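Local atomic coordinates of YkuI protein (Bacillus subtilis, PDB entry 2BAS), a protein that binds the second messenger cyclic di-GMP and, like other proteins with an EAL domain, may act as a phosphodiesterase that cleaves it. Residues D320-L325 / I336-E341; I402-Y407 / Y414-L419. All coordinates share one frame; numbering follows the deposited sequence.

Contact 1: residues D320-L325 / I336-E341; sequences DFIKKL and IYMCDE
Ile322, on helix 318-328, reaches strand 335-340 with both branches of its side chain. From CB, which points toward the strand, the chain divides. Ile322 CG2 lies 4.1 Å from SE of Met338, a selenomethionine, and 4.2 Å from Ile336 CG2. The other branch passes through CG1, set between the backbone N and the carbonyl carbon (chi1 61°), and extends away from CB to CD1. Ile322 CD1 rests beside the strand backbone, 3.8 Å from Ile336 O and 4.3 Å from Tyr337 CA. The side chains of Ile322 and Ile336 run alongside one another in opposite senses, and Leu325 CD2, one turn further along the helix, meets Ile336 CG2 at 4.2 Å. On the N-terminal side, the Phe321 side chain lies roughly perpendicular to that of Met338. A bend at chi3 of Met338 (56°) turns its CE aside, and Met338 SE sits at the ring edge, 4.0 Å from Phe321 CD2; the line from SE to the ring centroid runs 79° off the ring normal, a Met-aromatic contact. Val307 and Leu310 of helix 271-311 also touch Phe321, while Val350 of the adjoining strand touches Ile322 and Ile336, placing the contact in the core of the C-terminal domain. No hydrogen bond links helix and strand here, so their junction depends on the fit of apolar branches, and the strand keeps its backbone groups for its neighbours in the sheet.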
ATOM      1  N   ASP A 320      34.072   9.769 -16.873  1.00 64.31           N
ATOM      2  CA  ASP A 320      35.148  10.418 -16.158  1.00 65.44           C
ATOM      3  C   ASP A 320      34.616  11.524 -15.248  1.00 65.02           C
ATOM      4  O   ASP A 320      35.154  11.744 -14.159  1.00 65.81           O
ATOM      5  CB  ASP A 320      36.204  10.936 -17.133  1.00 66.09           C
ATOM      6  CG  ASP A 320      37.035   9.801 -17.762  1.00 70.62           C
ATOM      7  OD1 ASP A 320      37.136   8.711 -17.143  1.00 72.67           O
ATOM      8  OD2 ASP A 320      37.599  10.001 -18.868  1.00 72.55           O
ATOM      9  N   PHE A 321      33.545  12.194 -15.679  1.00 62.44           N
ATOM     10  CA  PHE A 321      32.933  13.261 -14.876  1.00 60.24           C
ATOM     11  C   PHE A 321      32.374  12.783 -13.526  1.00 59.65           C
ATOM     12  O   PHE A 321      32.577  13.446 -12.504  1.00 60.32           O
ATOM     13  CB  PHE A 321      31.866  14.031 -15.684  1.00 58.18           C
ATOM     14  CG  PHE A 321      30.870  14.781 -14.831  1.00 52.81           C
ATOM     15  CD1 PHE A 321      31.241  15.935 -14.138  1.00 50.00           C
ATOM     16  CD2 PHE A 321      29.553  14.333 -14.725  1.00 52.11           C
ATOM     17  CE1 PHE A 321      30.312  16.623 -13.336  1.00 49.81           C
ATOM     18  CE2 PHE A 321      28.608  15.018 -13.927  1.00 47.14           C
ATOM     19  CZ  PHE A 321      28.988  16.160 -13.238  1.00 47.33           C
ATOM     20  N   ILE A 322      31.679  11.646 -13.524  1.00 58.27           N
ATOM     21  CA  ILE A 322      31.067  11.142 -12.289  1.00 58.30           C
ATOM     22  C   ILE A 322      32.103  10.602 -11.297  1.00 60.03           C
ATOM     23  O   ILE A 322      31.894  10.663 -10.080  1.00 61.11           O
ATOM     24  CB  ILE A 322      29.913  10.120 -12.530  1.00 57.93           C
ATOM     25  CG1 ILE A 322      30.400   8.861 -13.269  1.00 58.77           C
ATOM     26  CG2 ILE A 322      28.744  10.789 -13.265  1.00 58.46           C
ATOM     27  CD1 ILE A 322      29.336   7.764 -13.386  1.00 56.30           C
ATOM     28  N   LYS A 323      33.217  10.090 -11.819  1.00 60.43           N
ATOM     29  CA  LYS A 323      34.298   9.598 -10.977  1.00 60.55           C
ATOM     30  C   LYS A 323      34.868  10.760 -10.183  1.00 59.80           C
ATOM     31  O   LYS A 323      35.202  10.620  -9.000  1.00 59.84           O
ATOM     32  CB  LYS A 323      35.403   8.955 -11.820  1.00 63.00           C
ATOM     33  CG  LYS A 323      34.983   7.728 -12.617  1.00 63.00           C
ATOM     34  CD  LYS A 323      36.139   7.262 -13.466  1.00 65.75           C
ATOM     35  CE  LYS A 323      35.703   6.211 -14.462  1.00 67.68           C
ATOM     36  NZ  LYS A 323      36.813   5.926 -15.431  1.00 70.59           N
ATOM     37  N   LYS A 324      34.967  11.909 -10.849  1.00 58.50           N
ATOM     38  CA  LYS A 324      35.446  13.133 -10.231  1.00 57.63           C
ATOM     39  C   LYS A 324      34.370  13.705  -9.314  1.00 57.03           C
ATOM     40  O   LYS A 324      34.672  14.165  -8.222  1.00 56.57           O
ATOM     41  CB  LYS A 324      35.854  14.160 -11.288  1.00 57.36           C
ATOM     42  CG  LYS A 324      37.057  13.774 -12.151  1.00 58.18           C
ATOM     43  CD  LYS A 324      37.447  14.943 -13.061  1.00 59.78           C
ATOM     44  CE  LYS A 324      38.524  14.586 -14.093  1.00 65.43           C
ATOM     45  NZ  LYS A 324      38.006  13.739 -15.207  1.00 68.70           N
ATOM     46  N   LEU A 325      33.111  13.677  -9.744  1.00 57.29           N
ATOM     47  CA  LEU A 325      32.040  14.138  -8.863  1.00 56.81           C
ATOM     48  C   LEU A 325      32.023  13.329  -7.556  1.00 57.11           C
ATOM     49  O   LEU A 325      31.950  13.908  -6.468  1.00 56.86           O
ATOM     50  CB  LEU A 325      30.676  14.106  -9.558  1.00 55.56           C
ATOM     51  CG  LEU A 325      29.519  14.751  -8.775  1.00 55.05           C
ATOM     52  CD1 LEU A 325      29.763  16.245  -8.533  1.00 49.03           C
ATOM     53  CD2 LEU A 325      28.172  14.524  -9.469  1.00 54.14           C
ATOM     54  N   ILE A 336      26.687   7.031  -7.709  1.00 59.90           N
ATOM     55  CA  ILE A 336      26.382   8.107  -8.669  1.00 59.67           C
ATOM     56  C   ILE A 336      26.329   7.550 -10.101  1.00 60.94           C
ATOM     57  O   ILE A 336      27.183   6.739 -10.476  1.00 60.09           O
ATOM     58  CB  ILE A 336      27.407   9.269  -8.575  1.00 58.69           C
ATOM     59  CG1 ILE A 336      27.517   9.750  -7.127  1.00 61.68           C
ATOM     60  CG2 ILE A 336      27.017  10.448  -9.493  1.00 54.79           C
ATOM     61  CD1 ILE A 336      28.505  10.885  -6.901  1.00 59.21           C
ATOM     62  N   TYR A 337      25.328   7.988 -10.879  1.00 61.46           N
ATOM     63  CA  TYR A 337      25.140   7.601 -12.286  1.00 60.90           C
ATOM     64  C   TYR A 337      24.225   8.608 -13.010  1.00 62.25           C
ATOM     65  O   TYR A 337      23.521   9.384 -12.353  1.00 62.19           O
ATOM     66  CB  TYR A 337      24.558   6.177 -12.396  1.00 63.53           C
ATOM     67  CG  TYR A 337      23.171   6.003 -11.794  1.00 62.43           C
ATOM     68  CD1 TYR A 337      22.023   6.008 -12.589  1.00 67.21           C
ATOM     69  CD2 TYR A 337      23.015   5.851 -10.431  1.00 63.89           C
ATOM     70  CE1 TYR A 337      20.747   5.857 -12.011  1.00 70.43           C
ATOM     71  CE2 TYR A 337      21.774   5.708  -9.852  1.00 68.55           C
ATOM     72  CZ  TYR A 337      20.643   5.706 -10.630  1.00 70.23           C
ATOM     73  OH  TYR A 337      19.430   5.555  -9.987  1.00 67.51           O
HETATM   74  N   MSE A 338      24.224   8.569 -14.351  1.00 62.12           N
HETATM   75  CA  MSE A 338      23.418   9.459 -15.204  1.00 63.95           C
HETATM   76  C   MSE A 338      22.505   8.713 -16.178  1.00 60.42           C
HETATM   77  O   MSE A 338      22.887   7.665 -16.703  1.00 60.53           O
HETATM   78  CB  MSE A 338      24.328  10.373 -16.032  1.00 63.49           C
HETATM   79  CG  MSE A 338      24.828  11.621 -15.335  1.00 65.30           C
HETATM   80 SE   MSE A 338      26.388  12.421 -16.251  1.00 78.65          SE
HETATM   81  CE  MSE A 338      25.670  12.689 -18.129  1.00 69.99           C
ATOM     82  N   CYS A 339      21.329   9.284 -16.456  1.00 58.57           N
ATOM     83  CA  CYS A 339      20.356   8.705 -17.394  1.00 58.34           C
ATOM     84  C   CYS A 339      19.781   9.764 -18.340  1.00 57.36           C
ATOM     85  O   CYS A 339      19.803  10.953 -18.008  1.00 57.92           O
ATOM     86  CB  CYS A 339      19.173   8.098 -16.628  1.00 60.46           C
ATOM     87  SG  CYS A 339      19.539   6.794 -15.441  1.00 65.56           S
ATOM     88  N   ASP A 340      19.224   9.327 -19.478  1.00 55.42           N
ATOM     89  CA  ASP A 340      18.562  10.227 -20.454  1.00 56.19           C
ATOM     90  C   ASP A 340      17.035  10.342 -20.220  1.00 57.37           C
ATOM     91  O   ASP A 340      16.519   9.731 -19.285  1.00 56.72           O
ATOM     92  CB  ASP A 340      18.906   9.859 -21.918  1.00 53.32           C
ATOM     93  CG  ASP A 340      18.211   8.578 -22.418  1.00 55.12           C
ATOM     94  OD1 ASP A 340      17.386   7.979 -21.683  1.00 59.30           O
ATOM     95  OD2 ASP A 340      18.490   8.171 -23.579  1.00 50.23           O
ATOM     96  N   GLU A 341      16.325  11.093 -21.068  1.00 57.77           N
ATOM     97  CA  GLU A 341      14.893  11.346 -20.848  1.00 62.01           C
ATOM     98  C   GLU A 341      14.058  10.072 -20.648  1.00 62.68           C
ATOM     99  O   GLU A 341      13.060  10.090 -19.938  1.00 62.02           O
ATOM    100  CB  GLU A 341      14.239  12.162 -21.979  1.00 62.32           C
ATOM    101  CG  GLU A 341      15.149  12.819 -22.987  1.00 68.78           C
ATOM    102  CD  GLU A 341      15.314  11.974 -24.241  1.00 79.63           C
ATOM    103  OE1 GLU A 341      15.584  10.753 -24.114  1.00 85.29           O
ATOM    104  OE2 GLU A 341      15.171  12.526 -25.361  1.00 80.43           O
TER

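Contact 2: residues I402-Y407 / Y414-L419; sequences IRTFSY and YLFIDL
The Phe416 ring receives Thr404 CG2 at its edge, near the ring plane and 4.2 Å from Phe416 CD2, while Ser406 OG approaches the same ring obliquely, 3.8 Å from Phe416 CE2. Tyr337 of the next strand meets Phe416 with the ring planes at about 20°. On the other face of the sheet, Leu415 CD2 comes obliquely to the Tyr407 ring, 3.9 Å from Tyr407 CD2, and Ile417 CD1 stands in a similar oblique relation to Phe405. Both rings leave the strand with CG opposite the backbone N (chi1 180° for Tyr407), which carries them toward helix 271-311, where Phe299 meets Phe405 and His304 is hydrogen-bonded to the Tyr407 hydroxyl. The two strands form an antiparallel beta hairpin within a six-stranded sheet; without its edge strand 356-360 the strand order is that of a PAS-like fold, 2-1-5-4-3. Phe405 with Ile417 and Tyr407 with Leu415 are hydrogen-bonded pairs; from Phe405 N to Ile417 O the bond measures 2.7 Å. Thr404 with Asp418 and Ser406 with Phe416 are non-hydrogen-bonded pairs. Thr404 and Asp418 project together from the same face of the sheet, and Thr404 OG1 donates to Asp418 OD1 at 2.8 Å from above the carboxylate, 45° out of its plane. The second oxygen of this buried acid, OD2, forms a salt bridge with Arg335, and Thr404 OG1 is also hydrogen-bonded to the Tyr393 hydroxyl.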
ATOM      1  N   ILE A 402      17.934   4.488   2.384  1.00 55.19           N
ATOM      2  CA  ILE A 402      18.647   5.590   1.754  1.00 56.51           C
ATOM      3  C   ILE A 402      17.695   6.708   1.237  1.00 57.79           C
ATOM      4  O   ILE A 402      16.462   6.638   1.367  1.00 56.93           O
ATOM      5  CB  ILE A 402      19.485   5.065   0.554  1.00 56.83           C
ATOM      6  CG1 ILE A 402      18.574   4.410  -0.496  1.00 53.95           C
ATOM      7  CG2 ILE A 402      20.529   4.031   1.030  1.00 58.21           C
ATOM      8  CD1 ILE A 402      19.096   4.510  -1.924  1.00 53.92           C
ATOM      9  N   ARG A 403      18.292   7.732   0.650  1.00 57.89           N
ATOM     10  CA  ARG A 403      17.585   8.741  -0.133  1.00 60.23           C
ATOM     11  C   ARG A 403      18.426   8.991  -1.374  1.00 58.69           C
ATOM     12  O   ARG A 403      19.652   8.925  -1.307  1.00 59.84           O
ATOM     13  CB  ARG A 403      17.400  10.037   0.657  1.00 59.71           C
ATOM     14  CG  ARG A 403      16.179  10.061   1.592  1.00 61.75           C
ATOM     15  CD  ARG A 403      16.084  11.399   2.362  1.00 60.50           C
ATOM     16  NE  ARG A 403      14.702  11.854   2.547  1.00 65.52           N
ATOM     17  CZ  ARG A 403      14.088  11.945   3.719  1.00 65.09           C
ATOM     18  NH1 ARG A 403      14.715  11.609   4.822  1.00 67.94           N
ATOM     19  NH2 ARG A 403      12.843  12.377   3.794  1.00 74.32           N
ATOM     20  N   THR A 404      17.765   9.242  -2.497  1.00 60.48           N
ATOM     21  CA  THR A 404      18.407   9.543  -3.782  1.00 61.17           C
ATOM     22  C   THR A 404      18.153  11.009  -4.073  1.00 60.51           C
ATOM     23  O   THR A 404      17.041  11.493  -3.854  1.00 62.36           O
ATOM     24  CB  THR A 404      17.767   8.737  -4.946  1.00 63.84           C
ATOM     25  OG1 THR A 404      17.949   7.331  -4.742  1.00 67.17           O
ATOM     26  CG2 THR A 404      18.364   9.140  -6.333  1.00 65.36           C
ATOM     27  N   PHE A 405      19.172  11.708  -4.573  1.00 59.70           N
ATOM     28  CA  PHE A 405      19.035  13.097  -5.003  1.00 58.89           C
ATOM     29  C   PHE A 405      19.122  13.216  -6.534  1.00 58.88           C
ATOM     30  O   PHE A 405      20.117  12.791  -7.117  1.00 58.89           O
ATOM     31  CB  PHE A 405      20.094  13.978  -4.348  1.00 56.92           C
ATOM     32  CG  PHE A 405      19.954  15.420  -4.694  1.00 57.33           C
ATOM     33  CD1 PHE A 405      19.095  16.243  -3.964  1.00 52.90           C
ATOM     34  CD2 PHE A 405      20.646  15.961  -5.776  1.00 54.08           C
ATOM     35  CE1 PHE A 405      18.947  17.581  -4.291  1.00 53.53           C
ATOM     36  CE2 PHE A 405      20.498  17.313  -6.110  1.00 52.71           C
ATOM     37  CZ  PHE A 405      19.648  18.118  -5.372  1.00 53.26           C
ATOM     38  N   SER A 406      18.086  13.800  -7.149  1.00 57.49           N
ATOM     39  CA  SER A 406      17.947  13.951  -8.613  1.00 59.50           C
ATOM     40  C   SER A 406      18.256  15.362  -9.074  1.00 59.10           C
ATOM     41  O   SER A 406      17.648  16.310  -8.595  1.00 59.69           O
ATOM     42  CB  SER A 406      16.505  13.691  -9.041  1.00 58.43           C
ATOM     43  OG  SER A 406      16.085  12.429  -8.616  1.00 69.56           O
ATOM     44  N   TYR A 407      19.146  15.485 -10.050  1.00 59.00           N
ATOM     45  CA  TYR A 407      19.603  16.780 -10.518  1.00 60.53           C
ATOM     46  C   TYR A 407      19.506  16.875 -12.044  1.00 61.28           C
ATOM     47  O   TYR A 407      19.972  15.975 -12.739  1.00 63.31           O
ATOM     48  CB  TYR A 407      21.042  16.997 -10.055  1.00 58.64           C
ATOM     49  CG  TYR A 407      21.638  18.306 -10.488  1.00 59.47           C
ATOM     50  CD1 TYR A 407      21.512  19.441  -9.696  1.00 59.11           C
ATOM     51  CD2 TYR A 407      22.339  18.417 -11.686  1.00 61.94           C
ATOM     52  CE1 TYR A 407      22.060  20.650 -10.086  1.00 56.77           C
ATOM     53  CE2 TYR A 407      22.906  19.640 -12.085  1.00 52.56           C
ATOM     54  CZ  TYR A 407      22.755  20.741 -11.283  1.00 55.62           C
ATOM     55  OH  TYR A 407      23.295  21.950 -11.658  1.00 59.95           O
ATOM     56  N   TYR A 414      20.299  13.459 -16.819  1.00 56.67           N
ATOM     57  CA  TYR A 414      19.889  13.449 -15.434  1.00 55.46           C
ATOM     58  C   TYR A 414      20.899  12.723 -14.569  1.00 57.16           C
ATOM     59  O   TYR A 414      21.432  11.681 -14.944  1.00 57.00           O
ATOM     60  CB  TYR A 414      18.458  12.888 -15.292  1.00 53.05           C
ATOM     61  CG  TYR A 414      17.479  13.713 -16.080  1.00 45.59           C
ATOM     62  CD1 TYR A 414      17.173  13.392 -17.398  1.00 44.89           C
ATOM     63  CD2 TYR A 414      16.913  14.860 -15.534  1.00 44.41           C
ATOM     64  CE1 TYR A 414      16.308  14.187 -18.154  1.00 42.54           C
ATOM     65  CE2 TYR A 414      16.042  15.664 -16.278  1.00 44.41           C
ATOM     66  CZ  TYR A 414      15.744  15.321 -17.586  1.00 44.91           C
ATOM     67  OH  TYR A 414      14.876  16.109 -18.320  1.00 51.28           O
ATOM     68  N   LEU A 415      21.149  13.313 -13.407  1.00 58.47           N
ATOM     69  CA  LEU A 415      22.164  12.862 -12.499  1.00 58.64           C
ATOM     70  C   LEU A 415      21.483  12.311 -11.253  1.00 60.43           C
ATOM     71  O   LEU A 415      20.525  12.903 -10.729  1.00 57.09           O
ATOM     72  CB  LEU A 415      23.064  14.045 -12.158  1.00 58.47           C
ATOM     73  CG  LEU A 415      24.181  13.950 -11.116  1.00 60.25           C
ATOM     74  CD1 LEU A 415      25.353  13.102 -11.618  1.00 54.66           C
ATOM     75  CD2 LEU A 415      24.639  15.376 -10.782  1.00 58.03           C
ATOM     76  N   PHE A 416      21.977  11.166 -10.787  1.00 59.53           N
ATOM     77  CA  PHE A 416      21.414  10.547  -9.612  1.00 59.52           C
ATOM     78  C   PHE A 416      22.522  10.282  -8.614  1.00 61.11           C
ATOM     79  O   PHE A 416      23.577   9.724  -8.963  1.00 62.45           O
ATOM     80  CB  PHE A 416      20.657   9.288  -9.999  1.00 59.31           C
ATOM     81  CG  PHE A 416      19.548   9.543 -10.969  1.00 60.99           C
ATOM     82  CD1 PHE A 416      19.787   9.516 -12.344  1.00 65.70           C
ATOM     83  CD2 PHE A 416      18.277   9.854 -10.514  1.00 59.54           C
ATOM     84  CE1 PHE A 416      18.782   9.784 -13.247  1.00 61.17           C
ATOM     85  CE2 PHE A 416      17.262  10.117 -11.401  1.00 58.95           C
ATOM     86  CZ  PHE A 416      17.505  10.079 -12.769  1.00 63.57           C
ATOM     87  N   ILE A 417      22.298  10.753  -7.389  1.00 61.61           N
ATOM     88  CA  ILE A 417      23.244  10.604  -6.293  1.00 61.33           C
ATOM     89  C   ILE A 417      22.529   9.937  -5.125  1.00 63.14           C
ATOM     90  O   ILE A 417      21.614  10.520  -4.549  1.00 65.10           O
ATOM     91  CB  ILE A 417      23.759  11.960  -5.830  1.00 59.94           C
ATOM     92  CG1 ILE A 417      24.429  12.713  -6.985  1.00 58.43           C
ATOM     93  CG2 ILE A 417      24.703  11.783  -4.684  1.00 58.48           C
ATOM     94  CD1 ILE A 417      24.676  14.189  -6.688  1.00 51.82           C
ATOM     95  N   ASP A 418      22.932   8.715  -4.789  1.00 64.24           N
ATOM     96  CA  ASP A 418      22.333   7.978  -3.668  1.00 65.01           C
ATOM     97  C   ASP A 418      23.078   8.324  -2.394  1.00 63.06           C
ATOM     98  O   ASP A 418      24.304   8.328  -2.384  1.00 64.60           O
ATOM     99  CB  ASP A 418      22.375   6.463  -3.926  1.00 65.46           C
ATOM    100  CG  ASP A 418      21.487   6.034  -5.107  1.00 69.67           C
ATOM    101  OD1 ASP A 418      20.580   6.809  -5.510  1.00 69.97           O
ATOM    102  OD2 ASP A 418      21.696   4.911  -5.632  1.00 69.30           O
ATOM    103  N   LEU A 419      22.355   8.623  -1.322  1.00 62.46           N
ATOM    104  CA  LEU A 419      23.015   8.984  -0.056  1.00 62.07           C
ATOM    105  C   LEU A 419      22.987   7.807   0.924  1.00 61.36           C
ATOM    106  O   LEU A 419      21.956   7.156   1.081  1.00 60.26           O
ATOM    107  CB  LEU A 419      22.367  10.217   0.602  1.00 61.39           C
ATOM    108  CG  LEU A 419      21.824  11.429  -0.160  1.00 64.38           C
ATOM    109  CD1 LEU A 419      21.878  12.630   0.752  1.00 67.91           C
ATOM    110  CD2 LEU A 419      22.566  11.746  -1.431  1.00 66.08           C
TER

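In the fold
From the N-terminal part of the chain, the long helix 271-311 leads into helix 318-328. Contact 1 then closes a short connection as strand 335-340 returns alongside that helix, running roughly opposite to it. Strands 349-353 and 356-360, helix 374-384 and strand 388-394 follow before contact 2 closes the tight hairpin of 401-409 and 413-419. The two contacts are therefore in series, neither nested nor crossed, yet the sheet brings their centres to about 11 Å. Strand 413-419 lies antiparallel beside 335-340, with probable backbone hydrogen bonds from Tyr414 N to Cys339 O and from Phe416 N to Tyr337 O, joining the strands that come first and last in sequence, neighbours in the middle of the sheet.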